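Local coordinates for chemotaxis operon protein (CheX) (Borrelia burgdorferi, PDB 3HZH) that probably removes the phosphoryl group from the response regulator CheY and so helps to end the chemotactic signal, at residues E18-A23 / L150-S155; R29-V34 / T106-I111; N115-L120 / F127-P132. One frame throughout, in Å; residues are numbered along the deposited sequence.

Contact 1: residues E18-A23 / L150-S155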
loop_
_atom_site.group_PDB
_atom_site.type_symbol
_atom_site.label_atom_id
_atom_site.label_comp_id
_atom_site.label_asym_id
_atom_site.label_seq_id
_atom_site.Cartn_x
_atom_site.Cartn_y
_atom_site.Cartn_z
ATOM N N GLU B 18 16.531 -13.223 4.711
ATOM C CA GLU B 18 17.043 -11.895 5.012
ATOM C C GLU B 18 16.186 -10.806 4.377
ATOM O O GLU B 18 15.880 -9.808 5.021
ATOM C CB GLU B 18 18.509 -11.787 4.590
ATOM C CG GLU B 18 19.158 -10.460 4.918
ATOM C CD GLU B 18 20.668 -10.564 4.879
ATOM O OE1 GLU B 18 21.167 -11.273 3.986
ATOM O OE2 GLU B 18 21.352 -9.940 5.719
ATOM N N PRO B 19 15.805 -10.967 3.097
ATOM C CA PRO B 19 14.963 -9.952 2.452
ATOM C C PRO B 19 13.677 -9.754 3.265
ATOM O O PRO B 19 13.235 -8.626 3.486
ATOM C CB PRO B 19 14.698 -10.566 1.080
ATOM C CG PRO B 19 16.007 -11.290 0.814
ATOM C CD PRO B 19 16.130 -12.032 2.135
ATOM N N PHE B 20 13.092 -10.854 3.724
ATOM C CA PHE B 20 11.866 -10.794 4.519
ATOM C C PHE B 20 12.050 -10.025 5.832
ATOM O O PHE B 20 11.268 -9.126 6.144
ATOM C CB PHE B 20 11.360 -12.200 4.835
ATOM C CG PHE B 20 10.126 -12.216 5.688
ATOM C CD1 PHE B 20 8.923 -11.708 5.209
ATOM C CD2 PHE B 20 10.170 -12.718 6.987
ATOM C CE1 PHE B 20 7.783 -11.696 6.010
ATOM C CE2 PHE B 20 9.035 -12.711 7.797
ATOM C CZ PHE B 20 7.841 -12.199 7.305
ATOM N N LEU B 21 13.072 -10.390 6.608
ATOM C CA LEU B 21 13.335 -9.714 7.872
ATOM C C LEU B 21 13.595 -8.228 7.635
ATOM O O LEU B 21 13.093 -7.381 8.379
ATOM C CB LEU B 21 14.530 -10.349 8.596
ATOM C CG LEU B 21 14.359 -11.779 9.121
ATOM C CD1 LEU B 21 15.669 -12.270 9.738
ATOM C CD2 LEU B 21 13.245 -11.813 10.156
ATOM N N ASP B 22 14.364 -7.907 6.600
ATOM C CA ASP B 22 14.652 -6.508 6.292
ATOM C C ASP B 22 13.385 -5.737 5.910
ATOM O O ASP B 22 13.178 -4.600 6.341
ATOM C CB ASP B 22 15.660 -6.386 5.140
ATOM C CG ASP B 22 17.023 -6.978 5.476
ATOM O OD1 ASP B 22 17.463 -6.860 6.638
ATOM O OD2 ASP B 22 17.670 -7.538 4.567
ATOM N N ALA B 23 12.537 -6.354 5.094
ATOM C CA ALA B 23 11.311 -5.689 4.665
ATOM C C ALA B 23 10.334 -5.469 5.821
ATOM O O ALA B 23 9.789 -4.384 5.975
ATOM C CB ALA B 23 10.639 -6.490 3.557
ATOM N N LEU B 150 8.031 -19.244 9.049
ATOM C CA LEU B 150 8.946 -18.438 9.831
ATOM C C LEU B 150 8.123 -17.332 10.465
ATOM O O LEU B 150 7.582 -16.478 9.767
ATOM C CB LEU B 150 10.044 -17.817 8.960
ATOM C CG LEU B 150 11.010 -16.915 9.749
ATOM C CD1 LEU B 150 11.832 -17.736 10.701
ATOM C CD2 LEU B 150 11.953 -16.199 8.824
ATOM N N ILE B 151 8.013 -17.375 11.785
ATOM C CA ILE B 151 7.266 -16.370 12.514
ATOM C C ILE B 151 8.278 -15.431 13.159
ATOM O O ILE B 151 9.248 -15.880 13.768
ATOM C CB ILE B 151 6.408 -16.983 13.633
ATOM C CG1 ILE B 151 5.386 -17.973 13.070
ATOM C CG2 ILE B 151 5.725 -15.877 14.364
ATOM C CD1 ILE B 151 5.997 -19.211 12.453
ATOM N N VAL B 152 8.044 -14.133 13.018
ATOM C CA VAL B 152 8.930 -13.124 13.575
ATOM C C VAL B 152 8.110 -12.098 14.352
ATOM O O VAL B 152 7.368 -11.318 13.761
ATOM C CB VAL B 152 9.693 -12.369 12.464
ATOM C CG1 VAL B 152 10.671 -11.379 13.088
ATOM C CG2 VAL B 152 10.419 -13.350 11.560
ATOM N N PRO B 153 8.191 -12.127 15.688
ATOM C CA PRO B 153 7.456 -11.188 16.536
ATOM C C PRO B 153 8.188 -9.853 16.706
ATOM O O PRO B 153 9.401 -9.817 16.918
ATOM C CB PRO B 153 7.365 -11.945 17.848
ATOM C CG PRO B 153 8.757 -12.526 17.922
ATOM C CD PRO B 153 8.880 -13.129 16.523
ATOM N N PHE B 154 7.448 -8.758 16.597
ATOM C CA PHE B 154 8.019 -7.431 16.785
ATOM C C PHE B 154 7.302 -6.834 17.984
ATOM O O PHE B 154 6.074 -6.808 18.025
ATOM C CB PHE B 154 7.798 -6.565 15.546
ATOM C CG PHE B 154 8.657 -6.952 14.380
ATOM C CD1 PHE B 154 9.964 -6.491 14.275
ATOM C CD2 PHE B 154 8.167 -7.795 13.392
ATOM C CE1 PHE B 154 10.769 -6.865 13.198
ATOM C CE2 PHE B 154 8.958 -8.173 12.320
ATOM C CZ PHE B 154 10.260 -7.710 12.220
ATOM N N SER B 155 8.065 -6.380 18.969
ATOM C CA SER B 155 7.474 -5.805 20.170
ATOM C C SER B 155 7.418 -4.287 20.127
ATOM O O SER B 155 8.394 -3.635 19.774
ATOM C CB SER B 155 8.267 -6.234 21.411
ATOM O OG SER B 155 8.253 -7.641 21.577
#
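Leu21 and Phe20, side by side on helix 17-31, both come down on Val152 and illustrate how apolar side chains seat a helix on a sheet; no hydrogen bond crosses between residues 18-23 and 150-155. The CD2 methyl of Leu21 sits 3.5 Å from CG2 of Val152 and 3.9 Å from CG1 of Val152, so one methyl lies against both branches of the valine; the two side chains meet at about a right angle. Phe20 takes another line. With CG anti to the backbone N (chi1 178°), its side chain slides past that of Val152 in the opposite direction and turns a ring edge to it, CE2 lying 4.1 Å from CG2 of Val152. In the CheC-like fold, helix 17-31 packs on an antiparallel sheet; over residues 18-23 the helix axis passes 10.7 Å from that of residues 150-155, the two running 23° from parallel. Two residues before Val152 on the same side of the strand, Leu150 adds a looser touch, its CD2 coming 4.3 Å from CD2 of Phe20. The ring reaches Val164 and Ile166 on strand 161-168, which is hydrogen-bonded to strand 149-155, while Phe154 meets Ala24, Ser25 and Leu28 further along the helix.

Contact 2: residues R29-V34 / T106-I111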
loop_
_atom_site.group_PDB
_atom_site.type_symbol
_atom_site.label_atom_id
_atom_site.label_comp_id
_atom_site.label_asym_id
_atom_site.label_seq_id
_atom_site.Cartn_x
_atom_site.Cartn_y
_atom_site.Cartn_z
ATOM N N ARG B 29 9.098 0.185 11.061
ATOM C CA ARG B 29 9.824 1.319 11.622
ATOM C C ARG B 29 9.568 2.609 10.857
ATOM O O ARG B 29 9.566 3.696 11.434
ATOM C CB ARG B 29 11.320 1.040 11.624
ATOM C CG ARG B 29 11.714 -0.118 12.492
ATOM C CD ARG B 29 13.210 -0.269 12.519
ATOM N NE ARG B 29 13.601 -1.332 13.427
ATOM C CZ ARG B 29 14.859 -1.634 13.722
ATOM N NH1 ARG B 29 15.864 -0.953 13.186
ATOM N NH2 ARG B 29 15.107 -2.641 14.544
ATOM N N ASP B 30 9.351 2.486 9.555
ATOM C CA ASP B 30 9.120 3.646 8.716
ATOM C C ASP B 30 7.676 4.143 8.805
ATOM O O ASP B 30 7.428 5.341 8.691
ATOM C CB ASP B 30 9.463 3.307 7.264
ATOM C CG ASP B 30 10.229 4.416 6.569
ATOM O OD1 ASP B 30 11.352 4.730 7.022
ATOM O OD2 ASP B 30 9.715 4.971 5.574
HETATM N N MSE B 31 6.729 3.231 9.013
HETATM C CA MSE B 31 5.320 3.616 9.089
HETATM C C MSE B 31 4.899 4.043 10.501
HETATM O O MSE B 31 4.482 5.182 10.708
HETATM C CB MSE B 31 4.414 2.476 8.594
HETATM C CG MSE B 31 4.740 1.969 7.183
HETATM SE SE MSE B 31 3.421 0.988 6.369
HETATM C CE MSE B 31 2.199 2.315 6.060
ATOM N N LEU B 32 4.990 3.123 11.459
ATOM C CA LEU B 32 4.649 3.421 12.848
ATOM C C LEU B 32 5.841 4.159 13.390
ATOM O O LEU B 32 6.910 3.574 13.488
ATOM C CB LEU B 32 4.538 2.152 13.686
ATOM C CG LEU B 32 3.450 1.100 13.618
ATOM C CD1 LEU B 32 4.012 -0.163 14.248
ATOM C CD2 LEU B 32 2.189 1.571 14.339
ATOM N N LEU B 33 5.689 5.420 13.755
ATOM C CA LEU B 33 6.841 6.105 14.298
ATOM C C LEU B 33 6.739 6.183 15.812
ATOM O O LEU B 33 6.259 7.168 16.370
ATOM C CB LEU B 33 6.993 7.492 13.676
ATOM C CG LEU B 33 7.207 7.494 12.156
ATOM C CD1 LEU B 33 7.396 8.925 11.687
ATOM C CD2 LEU B 33 8.423 6.653 11.780
ATOM N N VAL B 34 7.154 5.104 16.465
ATOM C CA VAL B 34 7.170 5.020 17.919
ATOM C C VAL B 34 8.540 4.452 18.220
ATOM O O VAL B 34 8.892 3.373 17.736
ATOM C CB VAL B 34 6.083 4.062 18.473
ATOM C CG1 VAL B 34 4.706 4.617 18.167
ATOM C CG2 VAL B 34 6.241 2.669 17.880
ATOM N N THR B 106 -4.263 -3.833 6.494
ATOM C CA THR B 106 -4.048 -4.560 5.243
ATOM C C THR B 106 -3.054 -3.794 4.375
ATOM O O THR B 106 -2.271 -4.401 3.652
ATOM C CB THR B 106 -5.364 -4.783 4.432
ATOM O OG1 THR B 106 -6.001 -3.522 4.165
ATOM C CG2 THR B 106 -6.316 -5.699 5.194
ATOM N N GLU B 107 -3.069 -2.464 4.451
ATOM C CA GLU B 107 -2.134 -1.667 3.657
ATOM C C GLU B 107 -0.721 -1.853 4.203
ATOM O O GLU B 107 0.253 -1.821 3.445
ATOM C CB GLU B 107 -2.507 -0.173 3.670
ATOM C CG GLU B 107 -1.503 0.712 2.943
ATOM C CD GLU B 107 -1.574 0.613 1.428
ATOM O OE1 GLU B 107 -1.887 -0.478 0.910
ATOM O OE2 GLU B 107 -1.285 1.624 0.748
ATOM N N VAL B 108 -0.599 -2.035 5.517
ATOM C CA VAL B 108 0.717 -2.273 6.103
ATOM C C VAL B 108 1.223 -3.598 5.520
ATOM O O VAL B 108 2.388 -3.717 5.144
ATOM C CB VAL B 108 0.667 -2.400 7.653
ATOM C CG1 VAL B 108 2.010 -2.901 8.178
ATOM C CG2 VAL B 108 0.345 -1.031 8.297
ATOM N N GLY B 109 0.332 -4.585 5.448
ATOM C CA GLY B 109 0.692 -5.891 4.910
ATOM C C GLY B 109 1.128 -5.779 3.460
ATOM O O GLY B 109 2.144 -6.348 3.049
ATOM N N ASN B 110 0.343 -5.034 2.689
ATOM C CA ASN B 110 0.617 -4.794 1.283
ATOM C C ASN B 110 1.997 -4.155 1.077
ATOM O O ASN B 110 2.737 -4.513 0.146
ATOM C CB ASN B 110 -0.463 -3.874 0.702
ATOM C CG ASN B 110 -0.160 -3.459 -0.721
ATOM O OD1 ASN B 110 -0.223 -2.266 -1.049
ATOM N ND2 ASN B 110 0.144 -4.420 -1.575
ATOM N N ILE B 111 2.350 -3.218 1.948
ATOM C CA ILE B 111 3.632 -2.542 1.808
ATOM C C ILE B 111 4.796 -3.447 2.194
ATOM O O ILE B 111 5.832 -3.437 1.526
ATOM C CB ILE B 111 3.629 -1.216 2.605
ATOM C CG1 ILE B 111 2.506 -0.322 2.049
ATOM C CG2 ILE B 111 4.983 -0.503 2.476
ATOM C CD1 ILE B 111 2.237 0.946 2.849
#
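Met31, a selenomethionine in this structure, reaches from the last turn of helix 17-31 to two residues, Val108 and Ile111, of the long helix 97-118. It is a compact example of one flexible chain joining two helices of the CheC-like fold. Residues 107-110 of the long helix read Glu-Val-Gly-Asn, a spacing consistent with the Glu-x-x-Asn signature of CheX-type phosphatases. Glu107 hardly meets Met31; its OE2 instead turns to another protein chain, outside the two segments, with a salt bridge to a basic side chain of that chain and a hydrogen bond to a polar one. Next comes Val108, whose side chain runs past that of Met31 in the opposing direction. The touch is an ordinary van der Waals one, CG2 of Val108 standing 4.2 Å from SE of Met31, and the valine also packs on Leu28 of the same helix as Met31 and on Leu84 of helix 74-85. Gly109 brings no side chain to the contact. Asn110 belongs to another face of the helix, packing on Ile129 and on a modified side chain of the other protein chain. One turn after Glu107, whose O accepts a hydrogen bond from the N of Ile111, the segment returns to Met31. Ile111 stretches CD1 outward along an extended chain (chi2 172°), and the two side chains meet tip to tip. The bend of Met31 at its last torsion (chi3 70°) folds the terminal methyl round, so that selenium and methyl both lie against one carbon. SE of Met31 is 3.7 Å from CD1 of Ile111, while CE of Met31 presses still closer to that methyl, at 3.5 Å, tighter than ordinary carbon-carbon contact.

Contact 3: residues N115-L120 / F127-P132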
loop_
_atom_site.group_PDB
_atom_site.type_symbol
_atom_site.label_atom_id
_atom_site.label_comp_id
_atom_site.label_asym_id
_atom_site.label_seq_id
_atom_site.Cartn_x
_atom_site.Cartn_y
_atom_site.Cartn_z
ATOM N N ASN B 115 7.453 -4.464 -0.738
ATOM C CA ASN B 115 8.866 -4.171 -0.574
ATOM C C ASN B 115 9.645 -5.477 -0.550
ATOM O O ASN B 115 10.760 -5.555 -1.079
ATOM C CB ASN B 115 9.101 -3.368 0.707
ATOM C CG ASN B 115 9.225 -1.880 0.442
ATOM O OD1 ASN B 115 8.853 -1.046 1.271
ATOM N ND2 ASN B 115 9.754 -1.538 -0.722
ATOM N N PHE B 116 9.050 -6.506 0.048
ATOM C CA PHE B 116 9.690 -7.818 0.112
ATOM C C PHE B 116 9.926 -8.397 -1.292
ATOM O O PHE B 116 11.065 -8.681 -1.674
ATOM C CB PHE B 116 8.835 -8.789 0.930
ATOM C CG PHE B 116 9.292 -10.219 0.840
ATOM C CD1 PHE B 116 10.543 -10.601 1.324
ATOM C CD2 PHE B 116 8.480 -11.178 0.239
ATOM C CE1 PHE B 116 10.981 -11.924 1.212
ATOM C CE2 PHE B 116 8.905 -12.502 0.117
ATOM C CZ PHE B 116 10.162 -12.877 0.608
ATOM N N VAL B 117 8.861 -8.572 -2.069
ATOM C CA VAL B 117 9.036 -9.129 -3.405
ATOM C C VAL B 117 9.880 -8.223 -4.304
ATOM O O VAL B 117 10.470 -8.690 -5.279
ATOM C CB VAL B 117 7.679 -9.431 -4.098
ATOM C CG1 VAL B 117 6.910 -10.453 -3.289
ATOM C CG2 VAL B 117 6.868 -8.154 -4.266
ATOM N N THR B 118 9.946 -6.934 -3.981
ATOM C CA THR B 118 10.734 -6.004 -4.780
ATOM C C THR B 118 12.236 -6.246 -4.593
ATOM O O THR B 118 13.009 -6.154 -5.542
ATOM C CB THR B 118 10.399 -4.533 -4.430
ATOM O OG1 THR B 118 9.035 -4.260 -4.776
ATOM C CG2 THR B 118 11.306 -3.569 -5.201
ATOM N N THR B 119 12.646 -6.565 -3.371
ATOM C CA THR B 119 14.054 -6.811 -3.103
ATOM C C THR B 119 14.416 -8.165 -3.679
ATOM O O THR B 119 15.517 -8.679 -3.471
ATOM C CB THR B 119 14.355 -6.798 -1.598
ATOM O OG1 THR B 119 13.596 -7.820 -0.948
ATOM C CG2 THR B 119 13.987 -5.450 -1.002
ATOM N N LEU B 120 13.475 -8.749 -4.409
ATOM C CA LEU B 120 13.732 -10.030 -5.020
ATOM C C LEU B 120 14.230 -9.969 -6.461
ATOM O O LEU B 120 14.508 -11.024 -7.034
ATOM C CB LEU B 120 12.520 -10.954 -4.868
ATOM C CG LEU B 120 12.425 -11.523 -3.446
ATOM C CD1 LEU B 120 11.186 -12.379 -3.282
ATOM C CD2 LEU B 120 13.668 -12.350 -3.160
ATOM N N PHE B 127 8.125 -12.451 -8.823
ATOM C CA PHE B 127 7.484 -12.692 -7.543
ATOM C C PHE B 127 6.330 -11.716 -7.436
ATOM O O PHE B 127 6.543 -10.508 -7.366
ATOM C CB PHE B 127 8.483 -12.472 -6.403
ATOM C CG PHE B 127 9.848 -13.060 -6.670
ATOM C CD1 PHE B 127 10.837 -12.303 -7.294
ATOM C CD2 PHE B 127 10.137 -14.381 -6.328
ATOM C CE1 PHE B 127 12.098 -12.849 -7.574
ATOM C CE2 PHE B 127 11.393 -14.936 -6.607
ATOM C CZ PHE B 127 12.372 -14.165 -7.228
ATOM N N ASP B 128 5.107 -12.238 -7.440
ATOM C CA ASP B 128 3.929 -11.382 -7.362
ATOM C C ASP B 128 3.223 -11.508 -6.019
ATOM O O ASP B 128 3.495 -12.428 -5.247
ATOM C CB ASP B 128 2.936 -11.737 -8.478
ATOM C CG ASP B 128 3.589 -11.807 -9.848
ATOM O OD1 ASP B 128 4.364 -10.889 -10.188
ATOM O OD2 ASP B 128 3.312 -12.770 -10.594
ATOM N N ILE B 129 2.321 -10.570 -5.741
ATOM C CA ILE B 129 1.540 -10.602 -4.511
ATOM C C ILE B 129 0.072 -10.390 -4.868
ATOM O O ILE B 129 -0.248 -9.933 -5.957
ATOM C CB ILE B 129 1.989 -9.511 -3.499
ATOM C CG1 ILE B 129 1.750 -8.113 -4.069
ATOM C CG2 ILE B 129 3.472 -9.685 -3.170
ATOM C CD1 ILE B 129 2.131 -6.999 -3.089
ATOM N N THR B 130 -0.824 -10.727 -3.953
ATOM C CA THR B 130 -2.250 -10.566 -4.214
ATOM C C THR B 130 -2.822 -9.424 -3.391
ATOM O O THR B 130 -2.144 -8.868 -2.528
ATOM C CB THR B 130 -3.041 -11.810 -3.786
ATOM O OG1 THR B 130 -3.129 -11.836 -2.355
ATOM C CG2 THR B 130 -2.350 -13.083 -4.258
ATOM N N PRO B 131 -4.065 -9.017 -3.689
ATOM C CA PRO B 131 -4.679 -7.945 -2.907
ATOM C C PRO B 131 -4.776 -8.558 -1.509
ATOM O O PRO B 131 -4.874 -9.785 -1.368
ATOM C CB PRO B 131 -6.042 -7.777 -3.580
ATOM C CG PRO B 131 -5.701 -8.107 -5.036
ATOM C CD PRO B 131 -4.961 -9.415 -4.786
ATOM N N PRO B 132 -4.753 -7.732 -0.457
ATOM C CA PRO B 132 -4.821 -8.287 0.893
ATOM C C PRO B 132 -6.184 -8.702 1.412
ATOM O O PRO B 132 -7.225 -8.272 0.915
ATOM C CB PRO B 132 -4.215 -7.164 1.726
ATOM C CG PRO B 132 -4.868 -5.962 1.071
ATOM C CD PRO B 132 -4.612 -6.265 -0.406
#
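The Phe127 ring has one face taken up by Leu120, whose CD1 methyl makes a CH-pi contact 3.9 Å from the ring centroid and 18° off the normal, displaced toward the rim. The same methyl lies 4.0 Å above one face of the Phe116 ring, again offset, so a single leucine branch is held between two aromatic planes. CB of Leu120 lies over the Phe127 ring too, 3.2 Å from CD1 of Phe127; Leu120 is poorly ordered, and that closeness should be read with caution. Val117 O approaches the ring obliquely. These groups sit where helix 97-118 ends and the chain turns back into strand 127-135, an edge strand of the sheet within this chain, part of the helix-on-antiparallel-sheet architecture of the CheC-like fold. Alternation along the strand turns Phe127 and Ile129 toward the helix and Asp128 away from it. Val117 bridges the two inward residues: its CB is 3.9 Å from CB of Phe127, and its CG1, placed anti to the carbonyl carbon (chi1 -61°), reaches CG2 of Ile129 at 3.5 Å. Val117 also packs on an apolar side chain of another protein chain, whose backbone is hydrogen-bonded to Thr118 OG1. Just past the helix, Thr119 OG1 donates a hydrogen bond of 2.8 Å to Phe116 O, arriving 17° out of the carbonyl plane.

Helix 17-31 takes part in contacts 1 and 2, meeting a sheet strand near its start and a second helix at its end; helix 97-118 carries contact 2 and, further along, contact 3. Contacts 1 and 3 touch chiefly through Phe116, which lies against Pro19, Phe20 and Ala23, with Thr119 also on Pro19, and both reach the same sheet. The chemistry is apolar throughout, yet its character changes: methyl against methyl, with one valine methyl at a ring edge, in contact 1, a flexible selenium-containing chain in contact 2, and a methyl over aromatic faces in contact 3. Contact 1 is partly buried and meets no other protein chain, whereas the buried contacts 2 and 3 adjoin a partner chain.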